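Local coordinates for protein alanine racemase, biosynthetic (Pseudomonas aeruginosa PAO1, PDB 6A2F) that belongs to the alanine racemase family, pairing a TIM-barrel-type N-terminal domain that carries a pyridoxal phosphate-modified lysine with a C-terminal domain rich in beta strands, at residues Q173-E176 against S177-L181; L208-G211 against I212-G216; L223-E227 against L228-P232; P313-R316 against V317-V321; A326-S329 against V330-A334. One frame throughout, in Å; residues are numbered along the deposited sequence.

Contact 1: Q173-E176 against S177-L181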
loop_
_atom_site.group_PDB
_atom_site.type_symbol
_atom_site.label_atom_id
_atom_site.label_comp_id
_atom_site.label_asym_id
_atom_site.label_seq_id
_atom_site.Cartn_x
_atom_site.Cartn_y
_atom_site.Cartn_z
ATOM N N GLN A 173 31.122 10.788 -8.577
ATOM C CA GLN A 173 31.051 12.083 -7.902
ATOM C C GLN A 173 30.761 11.930 -6.413
ATOM O O GLN A 173 31.382 12.604 -5.591
ATOM C CB GLN A 173 29.960 12.961 -8.513
ATOM C CG GLN A 173 30.333 13.680 -9.791
ATOM C CD GLN A 173 29.230 14.621 -10.250
ATOM O OE1 GLN A 173 28.732 15.445 -9.475
ATOM N NE2 GLN A 173 28.839 14.498 -11.515
ATOM N N GLN A 174 29.809 11.054 -6.082
ATOM C CA GLN A 174 29.377 10.848 -4.696
ATOM C C GLN A 174 30.473 10.196 -3.865
ATOM O O GLN A 174 30.668 10.540 -2.699
ATOM C CB GLN A 174 28.093 10.011 -4.642
ATOM C CG GLN A 174 26.842 10.769 -5.053
ATOM C CD GLN A 174 25.569 10.006 -4.755
ATOM O OE1 GLN A 174 25.082 9.236 -5.583
ATOM N NE2 GLN A 174 25.013 10.227 -3.569
ATOM N N LEU A 175 31.191 9.266 -4.489
ATOM C CA LEU A 175 32.284 8.541 -3.852
ATOM C C LEU A 175 33.463 9.480 -3.576
ATOM O O LEU A 175 34.060 9.437 -2.495
ATOM C CB LEU A 175 32.693 7.353 -4.736
ATOM C CG LEU A 175 33.508 6.137 -4.264
ATOM C CD1 LEU A 175 34.824 6.029 -5.018
ATOM C CD2 LEU A 175 33.728 6.056 -2.755
ATOM N N GLU A 176 33.769 10.342 -4.548
ATOM C CA GLU A 176 34.833 11.337 -4.410
ATOM C C GLU A 176 34.516 12.364 -3.330
ATOM O O GLU A 176 35.407 12.771 -2.580
ATOM C CB GLU A 176 35.114 12.032 -5.747
ATOM C CG GLU A 176 36.032 11.244 -6.672
ATOM C CD GLU A 176 36.050 11.779 -8.096
ATOM O OE1 GLU A 176 35.759 12.983 -8.303
ATOM O OE2 GLU A 176 36.357 10.990 -9.016
ATOM N N SER A 177 33.250 12.774 -3.259
ATOM C CA SER A 177 32.776 13.677 -2.213
ATOM C C SER A 177 32.987 13.066 -0.825
ATOM O O SER A 177 33.533 13.716 0.067
ATOM C CB SER A 177 31.298 14.011 -2.428
ATOM O OG SER A 177 30.776 14.753 -1.338
ATOM N N PHE A 178 32.560 11.813 -0.669
ATOM C CA PHE A 178 32.724 11.048 0.565
ATOM C C PHE A 178 34.200 10.937 0.950
ATOM O O PHE A 178 34.570 11.270 2.076
ATOM C CB PHE A 178 32.096 9.652 0.405
ATOM C CG PHE A 178 31.959 8.879 1.695
ATOM C CD1 PHE A 178 33.036 8.168 2.224
ATOM C CD2 PHE A 178 30.742 8.840 2.369
ATOM C CE1 PHE A 178 32.909 7.452 3.406
ATOM C CE2 PHE A 178 30.605 8.122 3.549
ATOM C CZ PHE A 178 31.689 7.426 4.067
ATOM N N LEU A 179 35.029 10.486 0.006
ATOM C CA LEU A 179 36.463 10.282 0.236
ATOM C C LEU A 179 37.206 11.574 0.584
ATOM O O LEU A 179 38.208 11.543 1.303
ATOM C CB LEU A 179 37.119 9.616 -0.978
ATOM C CG LEU A 179 36.781 8.153 -1.295
ATOM C CD1 LEU A 179 37.197 7.819 -2.720
ATOM C CD2 LEU A 179 37.420 7.185 -0.308
ATOM N N GLY A 180 36.709 12.700 0.076
ATOM C CA GLY A 180 37.307 14.004 0.349
ATOM C C GLY A 180 37.158 14.470 1.790
ATOM O O GLY A 180 37.644 15.543 2.152
ATOM N N LEU A 181 36.483 13.670 2.613
ATOM C CA LEU A 181 36.310 13.997 4.024
ATOM C C LEU A 181 37.093 13.067 4.948
ATOM O O LEU A 181 37.108 13.264 6.163
ATOM C CB LEU A 181 34.825 13.987 4.407
ATOM C CG LEU A 181 33.895 15.054 3.824
ATOM C CD1 LEU A 181 32.453 14.686 4.135
ATOM C CD2 LEU A 181 34.222 16.445 4.347
#
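Leu175 and Leu179 come together through unlike first torsions. In Leu175, CG stands opposite the backbone N (chi1 -162°), and this swings the methyls towards the later turn although CB points away from it. Leu179 keeps CG beside its own N (chi1 -69°), so its branch lies back over the preceding turn. The consequence is that one methyl meets two: Leu179 CD1 is 3.8 Å from Leu175 CD1 and 3.9 Å from Leu175 CD2, and the two side chains cross obliquely. Leu179 CG rests 3.2 Å from Leu175 O, the oxygen that also accepts Leu179 N at 2.9 Å.

That bond is one of four successive i to i+4 bonds, the pattern of a regular alpha helix. Ser177 N reaches Gln173 O at 3.0 Å and Phe178 N reaches Gln174 O at 3.1 Å. The last, Gly180 N to Glu176 O at 3.0 Å, is noticeably more bent (139° at the hydrogen), as the helical path gives way at Gly180.

Helix 169-179 links strands 151-157 and 189-190 in a beta-alpha-beta unit of the barrel domain. Its inner side carries Phe178, packed on Leu156 of strand 151-157 and on Met205, and the buried amide of Gln174, which accepts from Ala161 N and bonds Ser126 OG. Just past the helix, Leu181 touches both Leu156 and Leu138 of helix 135-145.

Contact 2: L208-G211 against I212-G216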
loop_
_atom_site.group_PDB
_atom_site.type_symbol
_atom_site.label_atom_id
_atom_site.label_comp_id
_atom_site.label_asym_id
_atom_site.label_seq_id
_atom_site.Cartn_x
_atom_site.Cartn_y
_atom_site.Cartn_z
ATOM N N LEU A 208 28.306 -1.744 6.226
ATOM C CA LEU A 208 27.408 -1.906 5.093
ATOM C C LEU A 208 25.976 -1.643 5.543
ATOM O O LEU A 208 25.653 -1.812 6.719
ATOM C CB LEU A 208 27.516 -3.328 4.536
ATOM C CG LEU A 208 28.910 -3.904 4.244
ATOM C CD1 LEU A 208 28.795 -5.378 3.895
ATOM C CD2 LEU A 208 29.634 -3.137 3.142
ATOM N N ARG A 209 25.114 -1.224 4.617
ATOM C CA ARG A 209 23.703 -1.010 4.943
ATOM C C ARG A 209 22.794 -1.731 3.959
ATOM O O ARG A 209 22.057 -1.076 3.207
ATOM C CB ARG A 209 23.355 0.484 4.968
ATOM C CG ARG A 209 24.281 1.349 5.802
ATOM C CD ARG A 209 23.703 2.739 6.014
ATOM N NE ARG A 209 23.335 3.405 4.764
ATOM C CZ ARG A 209 24.165 4.135 4.018
ATOM N NH1 ARG A 209 25.438 4.300 4.372
ATOM N NH2 ARG A 209 23.717 4.698 2.906
ATOM N N PRO A 210 22.836 -3.081 3.949
ATOM C CA PRO A 210 21.931 -3.798 3.054
ATOM C C PRO A 210 20.483 -3.788 3.538
ATOM O O PRO A 210 20.209 -4.074 4.706
ATOM C CB PRO A 210 22.494 -5.222 3.048
ATOM C CG PRO A 210 23.228 -5.354 4.330
ATOM C CD PRO A 210 23.789 -3.993 4.609
ATOM N N GLY A 211 19.582 -3.426 2.625
ATOM C CA GLY A 211 18.145 -3.510 2.837
ATOM C C GLY A 211 17.511 -4.521 1.897
ATOM O O GLY A 211 17.398 -5.702 2.227
ATOM N N ILE A 212 17.120 -4.051 0.714
ATOM C CA ILE A 212 16.353 -4.848 -0.250
ATOM C C ILE A 212 16.952 -6.232 -0.556
ATOM O O ILE A 212 16.210 -7.215 -0.687
ATOM C CB ILE A 212 16.067 -4.045 -1.550
ATOM C CG1 ILE A 212 15.004 -4.732 -2.424
ATOM C CG2 ILE A 212 17.346 -3.775 -2.333
ATOM C CD1 ILE A 212 13.588 -4.649 -1.890
ATOM N N MET A 213 18.283 -6.314 -0.638
ATOM C CA MET A 213 18.954 -7.580 -0.955
ATOM C C MET A 213 18.711 -8.653 0.106
ATOM O O MET A 213 18.731 -9.851 -0.196
ATOM C CB MET A 213 20.456 -7.383 -1.202
ATOM C CG MET A 213 21.304 -7.196 0.047
ATOM S SD MET A 213 23.063 -7.029 -0.327
ATOM C CE MET A 213 23.496 -8.711 -0.762
ATOM N N LEU A 214 18.467 -8.212 1.340
ATOM C CA LEU A 214 18.152 -9.109 2.446
ATOM C C LEU A 214 16.890 -9.915 2.181
ATOM O O LEU A 214 16.739 -11.024 2.690
ATOM C CB LEU A 214 18.001 -8.317 3.746
ATOM C CG LEU A 214 19.166 -8.211 4.742
ATOM C CD1 LEU A 214 20.535 -8.158 4.078
ATOM C CD2 LEU A 214 18.960 -7.016 5.660
ATOM N N TYR A 215 15.999 -9.363 1.367
ATOM C CA TYR A 215 14.681 -9.956 1.161
ATOM C C TYR A 215 14.565 -10.695 -0.179
ATOM O O TYR A 215 13.487 -11.150 -0.564
ATOM C CB TYR A 215 13.589 -8.891 1.356
ATOM C CG TYR A 215 13.775 -8.097 2.639
ATOM C CD1 TYR A 215 13.338 -8.598 3.866
ATOM C CD2 TYR A 215 14.418 -6.857 2.626
ATOM C CE1 TYR A 215 13.523 -7.885 5.042
ATOM C CE2 TYR A 215 14.610 -6.136 3.795
ATOM C CZ TYR A 215 14.160 -6.651 5.000
ATOM O OH TYR A 215 14.345 -5.926 6.163
ATOM N N GLY A 216 15.697 -10.828 -0.867
ATOM C CA GLY A 216 15.765 -11.593 -2.107
ATOM C C GLY A 216 15.179 -10.864 -3.296
ATOM O O GLY A 216 14.676 -11.487 -4.237
#
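Gly211 O receives Leu214 N at 2.9 Å, an i to i+3 bond bent to 142° at the hydrogen. Tyr215 N to Ile212 O at 3.0 Å repeats the spacing, which identifies residues 212-215 as a short 3-10 turn following an extended approach through Pro210. Pro210 and the turn then pack against each other: Pro210 CB lies 3.7 Å from Leu214 CD1 and 3.8 Å from Met213 CG. The Met213 contact depends on its first torsion, chi1 77°, which sets CG between the backbone N and the carbonyl carbon.

In the barrel this stretch runs on from the end of strand 207-208, and the start of its turn meets the phosphate of the modified lysine at position 34. Gly211 N bonds OP3 and Ile212 N bonds OP1, so two successive amides grip the group, while Arg209 NE bonds the pyridine N1.

On the other branch of Leu214, CD2 comes within 3.3 Å of Pro210 O. The ring of Tyr215 approaches Gly211 O obliquely, with its CD2 at 3.2 Å from that oxygen, while Leu214 CB lies over one ring face, offset towards the rim. Tyr215 OH is bonded to Val32 O, and the same ring stacks with His40.

Contact 3: L223-E227 against L228-P232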
loop_
_atom_site.group_PDB
_atom_site.type_symbol
_atom_site.label_atom_id
_atom_site.label_comp_id
_atom_site.label_asym_id
_atom_site.label_seq_id
_atom_site.Cartn_x
_atom_site.Cartn_y
_atom_site.Cartn_z
ATOM N N LEU A 223 20.995 -6.852 -13.388
ATOM C CA LEU A 223 21.151 -8.223 -12.896
ATOM C C LEU A 223 19.955 -8.583 -12.010
ATOM O O LEU A 223 19.417 -7.723 -11.310
ATOM C CB LEU A 223 22.475 -8.403 -12.137
ATOM C CG LEU A 223 23.784 -8.535 -12.935
ATOM C CD1 LEU A 223 24.995 -8.363 -12.030
ATOM C CD2 LEU A 223 23.877 -9.860 -13.680
ATOM N N SER A 224 19.533 -9.844 -12.058
ATOM C CA SER A 224 18.379 -10.304 -11.280
ATOM C C SER A 224 18.812 -10.929 -9.956
ATOM O O SER A 224 19.975 -11.310 -9.788
ATOM C CB SER A 224 17.538 -11.301 -12.085
ATOM O OG SER A 224 18.094 -12.605 -12.031
ATOM N N ALA A 225 17.860 -11.043 -9.030
ATOM C CA ALA A 225 18.097 -11.644 -7.715
ATOM C C ALA A 225 18.614 -13.083 -7.798
ATOM O O ALA A 225 19.473 -13.482 -7.009
ATOM C CB ALA A 225 16.835 -11.579 -6.869
ATOM N N ALA A 226 18.085 -13.846 -8.755
ATOM C CA ALA A 226 18.534 -15.218 -8.998
ATOM C C ALA A 226 19.995 -15.269 -9.464
ATOM O O ALA A 226 20.773 -16.101 -8.979
ATOM C CB ALA A 226 17.621 -15.911 -10.002
ATOM N N GLU A 227 20.356 -14.370 -10.385
ATOM C CA GLU A 227 21.731 -14.263 -10.896
ATOM C C GLU A 227 22.711 -13.825 -9.808
ATOM O O GLU A 227 23.907 -14.111 -9.888
ATOM C CB GLU A 227 21.815 -13.286 -12.081
ATOM C CG GLU A 227 21.068 -13.723 -13.334
ATOM C CD GLU A 227 21.038 -12.651 -14.412
ATOM O OE1 GLU A 227 21.251 -12.998 -15.598
ATOM O OE2 GLU A 227 20.803 -11.464 -14.082
ATOM N N LEU A 228 22.193 -13.127 -8.797
ATOM C CA LEU A 228 23.004 -12.644 -7.676
ATOM C C LEU A 228 23.031 -13.626 -6.500
ATOM O O LEU A 228 23.708 -13.386 -5.498
ATOM C CB LEU A 228 22.513 -11.263 -7.222
ATOM C CG LEU A 228 22.715 -10.114 -8.217
ATOM C CD1 LEU A 228 21.704 -9.003 -7.971
ATOM C CD2 LEU A 228 24.140 -9.579 -8.159
ATOM N N GLY A 229 22.301 -14.730 -6.632
ATOM C CA GLY A 229 22.256 -15.761 -5.596
ATOM C C GLY A 229 21.401 -15.412 -4.386
ATOM O O GLY A 229 21.589 -15.985 -3.313
ATOM N N LEU A 230 20.463 -14.482 -4.562
ATOM C CA LEU A 230 19.580 -14.045 -3.482
ATOM C C LEU A 230 18.283 -14.851 -3.454
ATOM O O LEU A 230 17.578 -14.942 -4.466
ATOM C CB LEU A 230 19.236 -12.562 -3.635
ATOM C CG LEU A 230 20.328 -11.524 -3.881
ATOM C CD1 LEU A 230 19.674 -10.217 -4.302
ATOM C CD2 LEU A 230 21.206 -11.327 -2.656
ATOM N N LYS A 231 17.963 -15.417 -2.291
ATOM C CA LYS A 231 16.740 -16.203 -2.122
ATOM C C LYS A 231 15.549 -15.319 -1.739
ATOM O O LYS A 231 15.639 -14.553 -0.782
ATOM C CB LYS A 231 16.946 -17.292 -1.071
ATOM C CG LYS A 231 17.961 -18.348 -1.467
ATOM C CD LYS A 231 18.025 -19.453 -0.427
ATOM C CE LYS A 231 18.961 -20.564 -0.871
ATOM N NZ LYS A 231 19.083 -21.613 0.179
ATOM N N PRO A 232 14.430 -15.420 -2.487
ATOM C CA PRO A 232 13.253 -14.583 -2.212
ATOM C C PRO A 232 12.638 -14.882 -0.851
ATOM O O PRO A 232 12.419 -16.042 -0.509
ATOM C CB PRO A 232 12.278 -14.939 -3.344
ATOM C CG PRO A 232 12.744 -16.256 -3.865
ATOM C CD PRO A 232 14.232 -16.279 -3.671
#
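Leu228 N faces two carbonyls at once, Ser224 O at 3.0 Å and Ala225 O at 3.3 Å, and both bonds are weak because neither is straight. Its side chain lies over Ser224 O with CG and CD1, and CD2 continues to Leu223 CD1 at 4.1 Å, where the two leucines cross at about a right angle. Gly229 comes next, with a positive phi of 76° that ends the helical path. Its N bonds Ala226 O at 3.1 Å, closing a type I turn.

Leu230 N reaches further back, to Ala225 O at 2.8 Å. This 6→1 bond, the 5→2 bond from Gly229 within it and the positive phi at the glycine together make a Schellman motif. The apolar contact expected of that motif is present too, Leu230 CD1 lying 4.1 Å from Ala225 CB. Leu230 also packs on Leu19 and Met213, and Lys231 O accepts from Asn16 ND2, so the chain leaves the turn alongside helix 10-22.

The start of the turn is closed by its own capping box: Ser224 N gives a bond of 2.9 Å to the anti lone pair of Glu227 OE2, and Glu227 N a weak one of 3.3 Å to Ser224 OG. With reciprocal capping at one end and a Schellman motif at the other, this single helical turn satisfies much of its polar backbone from within, without a longer helix.

Contact 4: P313-R316 against V317-V321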
loop_
_atom_site.group_PDB
_atom_site.type_symbol
_atom_site.label_atom_id
_atom_site.label_comp_id
_atom_site.label_asym_id
_atom_site.label_seq_id
_atom_site.Cartn_x
_atom_site.Cartn_y
_atom_site.Cartn_z
ATOM N N PRO A 313 -6.274 -25.005 -19.755
ATOM C CA PRO A 313 -7.617 -25.602 -19.728
ATOM C C PRO A 313 -7.918 -26.378 -18.450
ATOM O O PRO A 313 -9.084 -26.526 -18.082
ATOM C CB PRO A 313 -7.609 -26.564 -20.928
ATOM C CG PRO A 313 -6.428 -26.171 -21.755
ATOM C CD PRO A 313 -5.424 -25.625 -20.788
ATOM N N GLU A 314 -6.871 -26.861 -17.783
ATOM C CA GLU A 314 -7.027 -27.685 -16.584
ATOM C C GLU A 314 -7.141 -26.891 -15.273
ATOM O O GLU A 314 -7.391 -27.471 -14.211
ATOM C CB GLU A 314 -5.906 -28.732 -16.498
ATOM C CG GLU A 314 -6.056 -29.903 -17.472
ATOM C CD GLU A 314 -7.149 -30.895 -17.079
ATOM O OE1 GLU A 314 -8.021 -30.562 -16.246
ATOM O OE2 GLU A 314 -7.142 -32.027 -17.612
ATOM N N ALA A 315 -6.971 -25.572 -15.352
ATOM C CA ALA A 315 -7.123 -24.699 -14.187
ATOM C C ALA A 315 -8.558 -24.737 -13.658
ATOM O O ALA A 315 -9.512 -24.685 -14.434
ATOM C CB ALA A 315 -6.717 -23.275 -14.534
ATOM N N ARG A 316 -8.695 -24.840 -12.337
ATOM C CA ARG A 316 -9.999 -24.943 -11.678
ATOM C C ARG A 316 -10.092 -24.009 -10.478
ATOM O O ARG A 316 -9.070 -23.637 -9.898
ATOM C CB ARG A 316 -10.266 -26.389 -11.229
ATOM C CG ARG A 316 -10.383 -27.399 -12.362
ATOM C CD ARG A 316 -11.725 -27.295 -13.072
ATOM N NE ARG A 316 -12.676 -28.305 -12.607
ATOM C CZ ARG A 316 -12.922 -29.457 -13.231
ATOM N NH1 ARG A 316 -13.803 -30.313 -12.722
ATOM N NH2 ARG A 316 -12.292 -29.757 -14.364
ATOM N N VAL A 317 -11.318 -23.629 -10.116
ATOM C CA VAL A 317 -11.572 -22.857 -8.897
ATOM C C VAL A 317 -10.963 -23.584 -7.695
ATOM O O VAL A 317 -11.189 -24.784 -7.506
ATOM C CB VAL A 317 -13.082 -22.611 -8.677
ATOM C CG1 VAL A 317 -13.359 -22.073 -7.274
ATOM C CG2 VAL A 317 -13.621 -21.651 -9.728
ATOM N N GLY A 318 -10.174 -22.854 -6.907
ATOM C CA GLY A 318 -9.480 -23.422 -5.757
ATOM C C GLY A 318 -7.980 -23.549 -5.958
ATOM O O GLY A 318 -7.238 -23.705 -4.989
ATOM N N ASP A 319 -7.535 -23.486 -7.214
ATOM C CA ASP A 319 -6.111 -23.606 -7.557
ATOM C C ASP A 319 -5.274 -22.461 -6.979
ATOM O O ASP A 319 -5.724 -21.315 -6.956
ATOM C CB ASP A 319 -5.920 -23.678 -9.077
ATOM C CG ASP A 319 -6.299 -25.046 -9.667
ATOM O OD1 ASP A 319 -6.733 -25.951 -8.917
ATOM O OD2 ASP A 319 -6.162 -25.206 -10.902
ATOM N N PRO A 320 -4.053 -22.772 -6.503
ATOM C CA PRO A 320 -3.186 -21.745 -5.926
ATOM C C PRO A 320 -2.683 -20.757 -6.974
ATOM O O PRO A 320 -2.369 -21.149 -8.099
ATOM C CB PRO A 320 -2.018 -22.552 -5.353
ATOM C CG PRO A 320 -2.000 -23.818 -6.145
ATOM C CD PRO A 320 -3.440 -24.113 -6.440
ATOM N N VAL A 321 -2.621 -19.482 -6.603
ATOM C CA VAL A 321 -2.113 -18.442 -7.488
ATOM C C VAL A 321 -0.937 -17.739 -6.819
ATOM O O VAL A 321 -1.102 -17.125 -5.765
ATOM C CB VAL A 321 -3.211 -17.413 -7.856
ATOM C CG1 VAL A 321 -2.622 -16.225 -8.607
ATOM C CG2 VAL A 321 -4.307 -18.063 -8.688
#
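Arg316 and Asp319 form the ends of a type II beta turn at the surface of the C-terminal domain, immediately before strand 320-322. The evidence is the bond from Asp319 N to Arg316 O at 3.1 Å, together with the backbone of Gly318, whose phi of 109° suits the third position of such a turn.

A second bond runs the other way between the same two residues. Asp319 CB points towards the preceding segment, and with CG beside its own backbone N (chi1 -76°) the carboxylate folds back over the turn. There OD2 takes the N-H of Arg316 at 2.9 Å. The bond is nearly straight at the hydrogen, but it arrives from above the carboxylate plane, 67° out of it. In this pose Asp319 CG lies 3.1 Å from Arg316 O, and Ala315 CA is 3.5 Å from OD2. Side chain and backbone of Asp319 thus hold both polar groups of Arg316's main chain, N-H and C=O.

Val317, at the turn's outer corner, packs on Leu243 and on Glu104 of the second subunit. Gly318 and Asp319 make backbone bonds with Leu240, and Val321 pairs with Ala238, so the turn leads straight into the antiparallel pairing of strand 320-322 with strand 234-246.

Contact 5: A326-S329 against V330-A334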
loop_
_atom_site.group_PDB
_atom_site.type_symbol
_atom_site.label_atom_id
_atom_site.label_comp_id
_atom_site.label_asym_id
_atom_site.label_seq_id
_atom_site.Cartn_x
_atom_site.Cartn_y
_atom_site.Cartn_z
ATOM N N ALA A 326 9.017 -17.632 -4.880
ATOM C CA ALA A 326 10.126 -18.445 -5.379
ATOM C C ALA A 326 9.941 -18.858 -6.846
ATOM O O ALA A 326 10.918 -19.141 -7.540
ATOM C CB ALA A 326 10.335 -19.666 -4.495
ATOM N N GLY A 327 8.692 -18.884 -7.309
ATOM C CA GLY A 327 8.389 -19.253 -8.691
ATOM C C GLY A 327 8.416 -18.075 -9.651
ATOM O O GLY A 327 8.832 -18.212 -10.799
ATOM N N LEU A 328 7.962 -16.919 -9.177
ATOM C CA LEU A 328 7.864 -15.713 -9.995
ATOM C C LEU A 328 8.400 -14.528 -9.204
ATOM O O LEU A 328 7.914 -14.229 -8.109
ATOM C CB LEU A 328 6.409 -15.471 -10.416
ATOM C CG LEU A 328 6.020 -14.152 -11.099
ATOM C CD1 LEU A 328 6.745 -13.940 -12.424
ATOM C CD2 LEU A 328 4.513 -14.091 -11.299
ATOM N N SER A 329 9.407 -13.865 -9.764
ATOM C CA SER A 329 10.141 -12.825 -9.047
ATOM C C SER A 329 9.325 -11.554 -8.862
ATOM O O SER A 329 8.731 -11.030 -9.814
ATOM C CB SER A 329 11.456 -12.506 -9.757
ATOM O OG SER A 329 12.213 -11.569 -9.008
ATOM N N VAL A 330 9.312 -11.064 -7.625
ATOM C CA VAL A 330 8.655 -9.802 -7.293
ATOM C C VAL A 330 9.205 -8.693 -8.200
ATOM O O VAL A 330 8.489 -7.753 -8.569
ATOM C CB VAL A 330 8.784 -9.469 -5.777
ATOM C CG1 VAL A 330 10.239 -9.303 -5.351
ATOM C CG2 VAL A 330 7.966 -8.240 -5.406
ATOM N N ASP A 331 10.469 -8.847 -8.589
ATOM C CA ASP A 331 11.144 -7.907 -9.482
ATOM C C ASP A 331 10.557 -7.909 -10.886
ATOM O O ASP A 331 10.370 -6.845 -11.471
ATOM C CB ASP A 331 12.651 -8.175 -9.505
ATOM C CG ASP A 331 13.283 -8.020 -8.134
ATOM O OD1 ASP A 331 12.936 -7.043 -7.436
ATOM O OD2 ASP A 331 14.109 -8.877 -7.746
ATOM N N GLU A 332 10.243 -9.090 -11.415
ATOM C CA GLU A 332 9.605 -9.184 -12.731
ATOM C C GLU A 332 8.214 -8.548 -12.709
ATOM O O GLU A 332 7.870 -7.772 -13.606
ATOM C CB GLU A 332 9.525 -10.636 -13.226
ATOM C CG GLU A 332 9.256 -10.757 -14.724
ATOM C CD GLU A 332 8.823 -12.149 -15.159
ATOM O OE1 GLU A 332 9.309 -13.149 -14.593
ATOM O OE2 GLU A 332 7.994 -12.249 -16.088
ATOM N N VAL A 333 7.431 -8.872 -11.679
ATOM C CA VAL A 333 6.072 -8.334 -11.539
ATOM C C VAL A 333 6.108 -6.811 -11.412
ATOM O O VAL A 333 5.342 -6.111 -12.075
ATOM C CB VAL A 333 5.306 -8.969 -10.352
ATOM C CG1 VAL A 333 3.898 -8.399 -10.240
ATOM C CG2 VAL A 333 5.234 -10.477 -10.510
ATOM N N ALA A 334 7.016 -6.313 -10.577
ATOM C CA ALA A 334 7.200 -4.876 -10.387
ATOM C C ALA A 334 7.612 -4.157 -11.676
ATOM O O ALA A 334 7.143 -3.051 -11.946
ATOM C CB ALA A 334 8.219 -4.621 -9.293
HETATM O O HOH W 1 10.490 -14.198 -12.592
HETATM O O HOH W 2 15.205 -10.485 -9.637
#
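Glu332 reaches back over the start of helix 330-336, whose N-cap is Ser329 and whose first turn carries a hydrophobic staple between Leu328 and Val333. From Glu332 CB, 3.5 Å from Ser329 O, the chain runs extended, with CG opposite the backbone N (chi1 -163°). CD and OE1 then lie against one methyl of Leu328, OE1 being 3.5 Å from Leu328 CD1. At the tip OE1 accepts a short bond of 2.5 Å from water 1, and that water accepts Ser329 N at 3.0 Å. A water therefore stands where a capping box would have a direct bond. The other oxygen, OE2, forms a salt bridge with Arg293, which helps fix the carboxylate's orientation.

The staple is made by the second methyl of Leu328, CD2, at 3.8 Å from Val333 CG2; the two side chains cross at about a right angle, Leu328 also packing on Pro286 and Leu288 of strand 286-289. The backbone closes the same turn, Val333 N bonding Ser329 O. Capping is completed by Ser329 OG, which accepts Asp331 N at 3.3 Å. Asp331 turns its carboxylate to Ser217 OG and Thr218 N, and its OD2 also accepts from water 2 at 2.7 Å, a water 3.2 Å from Ser329 OG.

How the contacts relate
The five contacts follow one another along the chain without overlap. Contacts 1 and 2 belong to the barrel domain, on helix 169-179 and at the end of strand 207-208 and beyond, with centres about 23 Å apart. Contact 3 lies on the connection from strand 207-208 to strand 234-246 and touches contacts 2 and 5: Gly216 O of contact 2 meets Ala225 CB at 3.4 Å, and Pro232 CG packs 3.7 Å from Ala326 CA of contact 5. Contact 3 thus bridges contacts 2 and 5, which do not touch directly, probably where the two domains meet. Contact 4 lies about 20 Å from contact 5 and about 55 Å from contact 1, centre to centre, on the opposite side of the chain's centre from contact 1.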